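Long-range contacts in peptidoglycan D,D-transpeptidase MrdA (Pseudomonas aeruginosa, PDB 7KIS), which probably cross-links the peptidoglycan of the cell wall as a penicillin-binding transpeptidase of the inner membrane: residues 466-474 and 506-514; 572-583 and 598-607. One frame throughout, in Å; residues are numbered along the deposited sequence.

Interaction 1. Residues 466-474 and 506-514; sequences TALLANKGH and WDRVDYGMQ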
loop_
_atom_site.group_PDB
_atom_site.type_symbol
_atom_site.label_atom_id
_atom_site.label_comp_id
_atom_site.label_asym_id
_atom_site.label_seq_id
_atom_site.Cartn_x
_atom_site.Cartn_y
_atom_site.Cartn_z
ATOM N N THR A 466 2.050 -4.501 6.569
ATOM C CA THR A 466 3.470 -4.515 6.898
ATOM C C THR A 466 3.782 -3.544 8.029
ATOM O O THR A 466 4.552 -3.870 8.940
ATOM C CB THR A 466 4.297 -4.174 5.660
ATOM O OG1 THR A 466 3.732 -4.821 4.513
ATOM C CG2 THR A 466 5.731 -4.634 5.843
ATOM N N ALA A 467 3.202 -2.342 7.984
ATOM C CA ALA A 467 3.358 -1.405 9.089
ATOM C C ALA A 467 2.722 -1.935 10.365
ATOM O O ALA A 467 3.210 -1.654 11.466
ATOM C CB ALA A 467 2.754 -0.049 8.721
ATOM N N LEU A 468 1.636 -2.702 10.237
ATOM C CA LEU A 468 0.978 -3.269 11.409
ATOM C C LEU A 468 1.867 -4.286 12.111
ATOM O O LEU A 468 1.950 -4.299 13.345
ATOM C CB LEU A 468 -0.344 -3.911 10.994
ATOM C CG LEU A 468 -1.559 -3.702 11.895
ATOM C CD1 LEU A 468 -1.566 -2.305 12.493
ATOM C CD2 LEU A 468 -2.823 -3.953 11.093
ATOM N N LEU A 469 2.541 -5.146 11.345
ATOM C CA LEU A 469 3.479 -6.087 11.945
ATOM C C LEU A 469 4.663 -5.365 12.574
ATOM O O LEU A 469 5.234 -5.848 13.559
ATOM C CB LEU A 469 3.959 -7.088 10.895
ATOM C CG LEU A 469 2.891 -8.050 10.373
ATOM C CD1 LEU A 469 3.335 -8.704 9.072
ATOM C CD2 LEU A 469 2.563 -9.098 11.422
ATOM N N ALA A 470 5.049 -4.217 12.014
ATOM C CA ALA A 470 6.112 -3.417 12.608
ATOM C C ALA A 470 5.641 -2.686 13.861
ATOM O O ALA A 470 6.431 -2.478 14.788
ATOM C CB ALA A 470 6.644 -2.419 11.581
ATOM N N ASN A 471 4.367 -2.300 13.910
ATOM C CA ASN A 471 3.825 -1.485 14.990
ATOM C C ASN A 471 3.309 -2.301 16.169
ATOM O O ASN A 471 2.753 -1.716 17.105
ATOM C CB ASN A 471 2.700 -0.593 14.460
ATOM C CG ASN A 471 2.823 0.839 14.934
ATOM O OD1 ASN A 471 3.842 1.230 15.502
ATOM N ND2 ASN A 471 1.782 1.630 14.704
ATOM N N LYS A 472 3.466 -3.625 16.140
ATOM C CA LYS A 472 2.977 -4.515 17.195
ATOM C C LYS A 472 1.468 -4.398 17.396
ATOM O O LYS A 472 0.964 -4.570 18.509
ATOM C CB LYS A 472 3.702 -4.261 18.521
ATOM C CG LYS A 472 5.217 -4.317 18.435
ATOM C CD LYS A 472 5.691 -5.670 17.948
ATOM C CE LYS A 472 7.199 -5.793 18.066
ATOM N NZ LYS A 472 7.667 -5.540 19.459
ATOM N N GLY A 473 0.733 -4.106 16.326
ATOM C CA GLY A 473 -0.713 -4.134 16.360
ATOM C C GLY A 473 -1.404 -2.816 16.627
ATOM O O GLY A 473 -2.641 -2.787 16.667
ATOM N N HIS A 474 -0.664 -1.725 16.809
ATOM C CA HIS A 474 -1.291 -0.425 17.010
ATOM C C HIS A 474 -1.797 0.088 15.669
ATOM O O HIS A 474 -1.012 0.273 14.733
ATOM C CB HIS A 474 -0.325 0.575 17.640
ATOM C CG HIS A 474 -0.978 1.864 18.034
ATOM N ND1 HIS A 474 -2.347 2.025 18.059
ATOM C CD2 HIS A 474 -0.455 3.054 18.417
ATOM C CE1 HIS A 474 -2.639 3.255 18.440
ATOM N NE2 HIS A 474 -1.509 3.901 18.663
ATOM N N TRP A 506 4.071 -11.353 18.287
ATOM C CA TRP A 506 4.583 -10.347 17.361
ATOM C C TRP A 506 6.071 -10.552 17.109
ATOM O O TRP A 506 6.520 -10.593 15.958
ATOM C CB TRP A 506 4.318 -8.942 17.905
ATOM C CG TRP A 506 2.866 -8.566 17.978
ATOM C CD1 TRP A 506 2.102 -8.463 19.105
ATOM C CD2 TRP A 506 2.006 -8.231 16.881
ATOM N NE1 TRP A 506 0.821 -8.091 18.778
ATOM C CE2 TRP A 506 0.736 -7.942 17.419
ATOM C CE3 TRP A 506 2.185 -8.151 15.497
ATOM C CZ2 TRP A 506 -0.349 -7.580 16.621
ATOM C CZ3 TRP A 506 1.108 -7.789 14.707
ATOM C CH2 TRP A 506 -0.142 -7.508 15.272
ATOM N N ASP A 507 6.857 -10.680 18.184
ATOM C CA ASP A 507 8.301 -10.824 18.038
ATOM C C ASP A 507 8.676 -12.155 17.396
ATOM O O ASP A 507 9.741 -12.266 16.781
ATOM C CB ASP A 507 8.978 -10.703 19.405
ATOM C CG ASP A 507 9.122 -9.263 19.865
ATOM O OD1 ASP A 507 8.857 -8.346 19.062
ATOM O OD2 ASP A 507 9.502 -9.052 21.037
ATOM N N ARG A 508 7.821 -13.171 17.528
ATOM C CA ARG A 508 8.110 -14.469 16.927
ATOM C C ARG A 508 7.841 -14.477 15.427
ATOM O O ARG A 508 8.640 -15.017 14.655
ATOM C CB ARG A 508 7.302 -15.559 17.630
ATOM C CG ARG A 508 7.722 -15.775 19.072
ATOM C CD ARG A 508 7.146 -17.055 19.634
ATOM N NE ARG A 508 5.971 -16.804 20.462
ATOM C CZ ARG A 508 5.989 -16.761 21.789
ATOM N NH1 ARG A 508 7.124 -16.953 22.445
ATOM N NH2 ARG A 508 4.871 -16.527 22.462
ATOM N N VAL A 509 6.721 -13.893 14.998
ATOM C CA VAL A 509 6.445 -13.786 13.569
ATOM C C VAL A 509 7.422 -12.822 12.906
ATOM O O VAL A 509 7.888 -13.063 11.785
ATOM C CB VAL A 509 4.981 -13.364 13.341
ATOM C CG1 VAL A 509 4.785 -12.830 11.933
ATOM C CG2 VAL A 509 4.048 -14.536 13.606
ATOM N N ASP A 510 7.761 -11.726 13.589
ATOM C CA ASP A 510 8.749 -10.799 13.049
ATOM C C ASP A 510 10.102 -11.478 12.875
ATOM O O ASP A 510 10.796 -11.250 11.878
ATOM C CB ASP A 510 8.875 -9.573 13.954
ATOM C CG ASP A 510 7.668 -8.656 13.868
ATOM O OD1 ASP A 510 6.707 -8.995 13.145
ATOM O OD2 ASP A 510 7.680 -7.594 14.525
ATOM N N TYR A 511 10.492 -12.323 13.834
ATOM C CA TYR A 511 11.739 -13.067 13.691
ATOM C C TYR A 511 11.666 -14.063 12.542
ATOM O O TYR A 511 12.676 -14.311 11.873
ATOM C CB TYR A 511 12.083 -13.785 14.995
ATOM C CG TYR A 511 13.432 -14.467 14.970
ATOM C CD1 TYR A 511 14.605 -13.726 15.022
ATOM C CD2 TYR A 511 13.533 -15.850 14.892
ATOM C CE1 TYR A 511 15.841 -14.343 14.999
ATOM C CE2 TYR A 511 14.766 -16.476 14.868
ATOM C CZ TYR A 511 15.916 -15.717 14.923
ATOM O OH TYR A 511 17.146 -16.332 14.900
ATOM N N GLY A 512 10.489 -14.642 12.298
ATOM C CA GLY A 512 10.333 -15.485 11.125
ATOM C C GLY A 512 10.469 -14.689 9.843
ATOM O O GLY A 512 11.149 -15.109 8.902
ATOM N N MET A 513 9.812 -13.528 9.785
ATOM C CA MET A 513 10.029 -12.604 8.678
ATOM C C MET A 513 11.472 -12.123 8.629
ATOM O O MET A 513 11.997 -11.835 7.548
ATOM C CB MET A 513 9.087 -11.406 8.795
ATOM C CG MET A 513 7.615 -11.738 8.671
ATOM S SD MET A 513 6.597 -10.259 8.830
ATOM C CE MET A 513 6.985 -9.406 7.303
ATOM N N GLN A 514 12.123 -12.017 9.790
ATOM C CA GLN A 514 13.506 -11.556 9.828
ATOM C C GLN A 514 14.447 -12.556 9.168
ATOM O O GLN A 514 15.373 -12.163 8.449
ATOM C CB GLN A 514 13.921 -11.307 11.277
ATOM C CG GLN A 514 15.158 -10.458 11.449
ATOM C CD GLN A 514 15.382 -10.079 12.896
ATOM O OE1 GLN A 514 16.464 -10.292 13.444
ATOM N NE2 GLN A 514 14.356 -9.521 13.528
#
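The indole of Trp-506 lies flat against the backbone that leaves helix 459-470: the carbonyl carbon of Lys-472 stands 3.6 Å above the ring plane, over its centre, and the amide N of Gly-473 covers the same face nearer the rim. Gly-473 CA comes to 3.5 Å from Trp-506 CZ2, next to that amide. Leu-469 meets the indole differently, bringing CD2 to the ring edge, near its plane, 3.8 Å from CZ3 of Trp-506. The Leu-469 and Met-513 side chains cross at about a right angle, CD1 of the leucine 3.6 Å from SD of the methionine, so that Leu-469 is a knob in the hole formed by Trp-506, Val-509, Asp-510 and Met-513. On the solvent side the Lys-472 chain, bent at chi2 (-59°) and chi4, runs over Trp-506 CB and carries NZ to a weak, salt-bridging hydrogen bond with Asp-507 OD1 (3.1 Å). Leu-335 of helix 330-340 touches both Leu-469 and Trp-506. A single knob-into-hole contact thus joins the end of helix 459-470 to helix 504-518, whose segment axes run at 123°, in the penicillin-binding transpeptidase domain; the side chain of Met-513 lies about 11 Å from that of Ser-327, the predicted acyl-ester serine.

Interaction 2. Residues 572-583 and 598-607; sequences APANNPQIAVAV and VVKQVMDAWL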
loop_
_atom_site.group_PDB
_atom_site.type_symbol
_atom_site.label_atom_id
_atom_site.label_comp_id
_atom_site.label_asym_id
_atom_site.label_seq_id
_atom_site.Cartn_x
_atom_site.Cartn_y
_atom_site.Cartn_z
ATOM N N ALA A 572 11.943 -2.260 8.371
ATOM C CA ALA A 572 13.336 -2.181 8.788
ATOM C C ALA A 572 13.558 -0.874 9.534
ATOM O O ALA A 572 12.845 0.103 9.284
ATOM C CB ALA A 572 14.278 -2.274 7.579
ATOM N N PRO A 573 14.509 -0.830 10.484
ATOM C CA PRO A 573 15.227 -1.988 11.031
ATOM C C PRO A 573 14.280 -2.888 11.819
ATOM O O PRO A 573 13.337 -2.386 12.429
ATOM C CB PRO A 573 16.286 -1.352 11.936
ATOM C CG PRO A 573 16.462 0.029 11.396
ATOM C CD PRO A 573 15.094 0.439 10.947
ATOM N N ALA A 574 14.529 -4.199 11.789
ATOM C CA ALA A 574 13.580 -5.147 12.364
ATOM C C ALA A 574 13.375 -4.915 13.856
ATOM O O ALA A 574 12.264 -5.096 14.369
ATOM C CB ALA A 574 14.050 -6.577 12.103
ATOM N N ASN A 575 14.423 -4.509 14.570
ATOM C CA ASN A 575 14.315 -4.303 16.009
ATOM C C ASN A 575 13.853 -2.901 16.387
ATOM O O ASN A 575 13.471 -2.687 17.543
ATOM C CB ASN A 575 15.652 -4.616 16.685
ATOM C CG ASN A 575 15.863 -6.107 16.890
ATOM O OD1 ASN A 575 15.255 -6.932 16.206
ATOM N ND2 ASN A 575 16.727 -6.459 17.835
ATOM N N ASN A 576 13.880 -1.949 15.457
ATOM C CA ASN A 576 13.335 -0.609 15.690
ATOM C C ASN A 576 12.730 -0.116 14.386
ATOM O O ASN A 576 13.365 0.615 13.616
ATOM C CB ASN A 576 14.397 0.357 16.225
ATOM C CG ASN A 576 15.675 0.354 15.406
ATOM O OD1 ASN A 576 15.927 1.274 14.628
ATOM N ND2 ASN A 576 16.499 -0.671 15.593
ATOM N N PRO A 577 11.484 -0.499 14.106
ATOM C CA PRO A 577 10.883 -0.222 12.790
ATOM C C PRO A 577 10.789 1.264 12.483
ATOM O O PRO A 577 10.185 2.038 13.231
ATOM C CB PRO A 577 9.496 -0.864 12.899
ATOM C CG PRO A 577 9.636 -1.895 13.966
ATOM C CD PRO A 577 10.601 -1.316 14.954
ATOM N N GLN A 578 11.402 1.657 11.365
ATOM C CA GLN A 578 11.344 3.021 10.864
ATOM C C GLN A 578 10.755 3.134 9.466
ATOM O O GLN A 578 10.374 4.239 9.067
ATOM C CB GLN A 578 12.744 3.657 10.864
ATOM C CG GLN A 578 13.268 4.001 12.252
ATOM C CD GLN A 578 12.580 5.212 12.853
ATOM O OE1 GLN A 578 12.088 6.083 12.133
ATOM N NE2 GLN A 578 12.542 5.275 14.179
ATOM N N ILE A 579 10.663 2.036 8.718
ATOM C CA ILE A 579 10.145 2.055 7.354
ATOM C C ILE A 579 9.413 0.745 7.104
ATOM O O ILE A 579 9.848 -0.316 7.557
ATOM C CB ILE A 579 11.278 2.270 6.321
ATOM C CG1 ILE A 579 10.734 2.257 4.892
ATOM C CG2 ILE A 579 12.359 1.206 6.461
ATOM C CD1 ILE A 579 10.282 3.604 4.395
ATOM N N ALA A 580 8.284 0.825 6.401
ATOM C CA ALA A 580 7.532 -0.345 5.965
ATOM C C ALA A 580 7.206 -0.186 4.488
ATOM O O ALA A 580 6.626 0.827 4.087
ATOM C CB ALA A 580 6.249 -0.523 6.783
ATOM N N VAL A 581 7.574 -1.182 3.682
ATOM C CA VAL A 581 7.482 -1.096 2.229
ATOM C C VAL A 581 6.725 -2.305 1.698
ATOM O O VAL A 581 6.916 -3.430 2.175
ATOM C CB VAL A 581 8.877 -1.003 1.574
ATOM C CG1 VAL A 581 8.752 -0.762 0.077
ATOM C CG2 VAL A 581 9.701 0.097 2.217
ATOM N N ALA A 582 5.866 -2.070 0.708
ATOM C CA ALA A 582 5.222 -3.128 -0.061
ATOM C C ALA A 582 5.441 -2.840 -1.538
ATOM O O ALA A 582 5.170 -1.728 -2.001
ATOM C CB ALA A 582 3.726 -3.222 0.249
ATOM N N VAL A 583 5.940 -3.833 -2.272
ATOM C CA VAL A 583 6.302 -3.671 -3.677
ATOM C C VAL A 583 5.593 -4.730 -4.508
ATOM O O VAL A 583 5.609 -5.917 -4.162
ATOM C CB VAL A 583 7.824 -3.741 -3.887
ATOM C CG1 VAL A 583 8.164 -3.504 -5.347
ATOM C CG2 VAL A 583 8.510 -2.695 -3.023
ATOM N N VAL A 598 14.088 -4.523 -4.738
ATOM C CA VAL A 598 13.470 -3.207 -4.871
ATOM C C VAL A 598 13.133 -2.636 -3.497
ATOM O O VAL A 598 13.338 -1.443 -3.241
ATOM C CB VAL A 598 12.232 -3.284 -5.781
ATOM C CG1 VAL A 598 11.544 -1.934 -5.850
ATOM C CG2 VAL A 598 12.635 -3.735 -7.174
ATOM N N VAL A 599 12.599 -3.469 -2.602
ATOM C CA VAL A 599 12.348 -3.027 -1.232
ATOM C C VAL A 599 13.636 -2.528 -0.601
ATOM O O VAL A 599 13.668 -1.467 0.035
ATOM C CB VAL A 599 11.728 -4.163 -0.399
ATOM C CG1 VAL A 599 11.348 -3.652 0.984
ATOM C CG2 VAL A 599 10.529 -4.733 -1.109
ATOM N N LYS A 600 14.718 -3.284 -0.776
ATOM C CA LYS A 600 15.971 -2.940 -0.123
ATOM C C LYS A 600 16.551 -1.644 -0.671
ATOM O O LYS A 600 17.227 -0.917 0.062
ATOM C CB LYS A 600 16.962 -4.092 -0.286
ATOM C CG LYS A 600 18.067 -4.110 0.744
ATOM C CD LYS A 600 19.318 -3.453 0.200
ATOM C CE LYS A 600 20.425 -3.472 1.230
ATOM N NZ LYS A 600 21.674 -2.850 0.709
ATOM N N GLN A 601 16.297 -1.336 -1.944
ATOM C CA GLN A 601 16.731 -0.050 -2.482
ATOM C C GLN A 601 15.889 1.093 -1.926
ATOM O O GLN A 601 16.419 2.159 -1.596
ATOM C CB GLN A 601 16.679 -0.066 -4.008
ATOM C CG GLN A 601 18.023 -0.368 -4.655
ATOM C CD GLN A 601 18.044 -0.054 -6.137
ATOM O OE1 GLN A 601 17.219 0.712 -6.633
ATOM N NE2 GLN A 601 18.995 -0.645 -6.853
ATOM N N VAL A 602 14.573 0.890 -1.824
ATOM C CA VAL A 602 13.710 1.892 -1.206
ATOM C C VAL A 602 14.041 2.049 0.274
ATOM O O VAL A 602 14.124 3.170 0.790
ATOM C CB VAL A 602 12.230 1.521 -1.421
ATOM C CG1 VAL A 602 11.324 2.471 -0.655
ATOM C CG2 VAL A 602 11.893 1.527 -2.904
ATOM N N MET A 603 14.236 0.931 0.980
ATOM C CA MET A 603 14.598 1.008 2.392
ATOM C C MET A 603 15.985 1.608 2.586
ATOM O O MET A 603 16.227 2.289 3.590
ATOM C CB MET A 603 14.512 -0.377 3.034
ATOM C CG MET A 603 13.087 -0.842 3.313
ATOM S SD MET A 603 12.999 -2.468 4.096
ATOM C CE MET A 603 14.296 -3.328 3.220
ATOM N N ASP A 604 16.906 1.364 1.651
ATOM C CA ASP A 604 18.248 1.929 1.761
ATOM C C ASP A 604 18.205 3.450 1.699
ATOM O O ASP A 604 18.849 4.136 2.501
ATOM C CB ASP A 604 19.149 1.379 0.654
ATOM C CG ASP A 604 20.021 0.231 1.125
ATOM O OD1 ASP A 604 19.852 -0.215 2.279
ATOM O OD2 ASP A 604 20.877 -0.225 0.338
ATOM N N ALA A 605 17.446 3.995 0.744
ATOM C CA ALA A 605 17.403 5.442 0.557
ATOM C C ALA A 605 16.865 6.160 1.789
ATOM O O ALA A 605 17.209 7.324 2.025
ATOM C CB ALA A 605 16.557 5.785 -0.669
ATOM N N TRP A 606 16.023 5.494 2.578
ATOM C CA TRP A 606 15.455 6.107 3.773
ATOM C C TRP A 606 16.344 5.954 5.000
ATOM O O TRP A 606 16.325 6.826 5.877
ATOM C CB TRP A 606 14.076 5.508 4.065
ATOM C CG TRP A 606 13.325 6.219 5.151
ATOM C CD1 TRP A 606 13.132 5.789 6.433
ATOM C CD2 TRP A 606 12.664 7.486 5.051
ATOM N NE1 TRP A 606 12.394 6.710 7.136
ATOM C CE2 TRP A 606 12.093 7.762 6.310
ATOM C CE3 TRP A 606 12.498 8.415 4.019
ATOM C CZ2 TRP A 606 11.373 8.926 6.566
ATOM C CZ3 TRP A 606 11.782 9.571 4.274
ATOM C CH2 TRP A 606 11.227 9.816 5.536
ATOM N N LEU A 607 17.125 4.876 5.083
ATOM C CA LEU A 607 17.896 4.575 6.284
ATOM C C LEU A 607 19.379 4.872 6.147
ATOM O O LEU A 607 20.038 5.151 7.154
ATOM C CB LEU A 607 17.737 3.099 6.665
ATOM C CG LEU A 607 16.624 2.682 7.627
ATOM C CD1 LEU A 607 15.291 3.301 7.248
ATOM C CD2 LEU A 607 16.514 1.166 7.667
#
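Ile-579, Val-581 and Val-583, alternate residues of strand 579-585, pack against helix 591-607, near the C-terminus, in the helix-on-antiparallel-sheet arrangement of the penicillin-binding transpeptidase fold. Strand and helix segments run nearly antiparallel, at 148°, with axes 8.6 Å apart. No hydrogen bond links them. Among the aliphatic contacts, Val-583 spreads its methyls over two residues, CG1 on Val-598 and CG2 on Val-599, while Val-581 slides past Val-599 in the opposite direction and sets CG2 3.7 Å from Met-603 CG. Ile-579 CG2, lodged between its own backbone N and carbonyl carbon, reaches both Met-603 CG and Leu-607 CD1. The aromatic contact belongs to Trp-606: Ile-579 CD1 lies over one indole face, and Leu-255 of helix 253-263 also touches this tryptophan. Backbone bonding shapes the strand's entry, since Ala-572 O accepts from the amides of both Gln-578 and Ile-579 in a classic beta bulge. Sulfur and ring contacts finish the end of the interface at Ala-572 and Leu-607. Met-603, bent at chi3 (-39°), places SD 3.7 Å from Ala-572 CB, and Pro-573, which follows a cis peptide bond, meets Leu-607 tip to tip, CD of the proline 3.6 Å from CD2 of the leucine.

Overall arrangement
Interaction 1 closes before interaction 2 opens along the chain, and their centres lie about 14 Å apart within the transpeptidase domain. They are joined by the five-stranded antiparallel sheet that contains strands 566-572 and 579-585. Helix 459-470 packs on one face of strand 579-585, where Ala-467 N lies 3.7 Å from Ala-580 CB, whereas helix 591-607 meets the alternate side chains on the other face. Further contacts link Ala-470 to Pro-577 and Gln-514 to Ala-574. Phe-571 of strand 566-572 touches Leu-469, Asp-510 and Pro-577. The sheet is thus sandwiched between helices, and both contacts approach the bound inhibitor, the side chains of Met-513 and Val-599 lying about 13 and 11 Å from it.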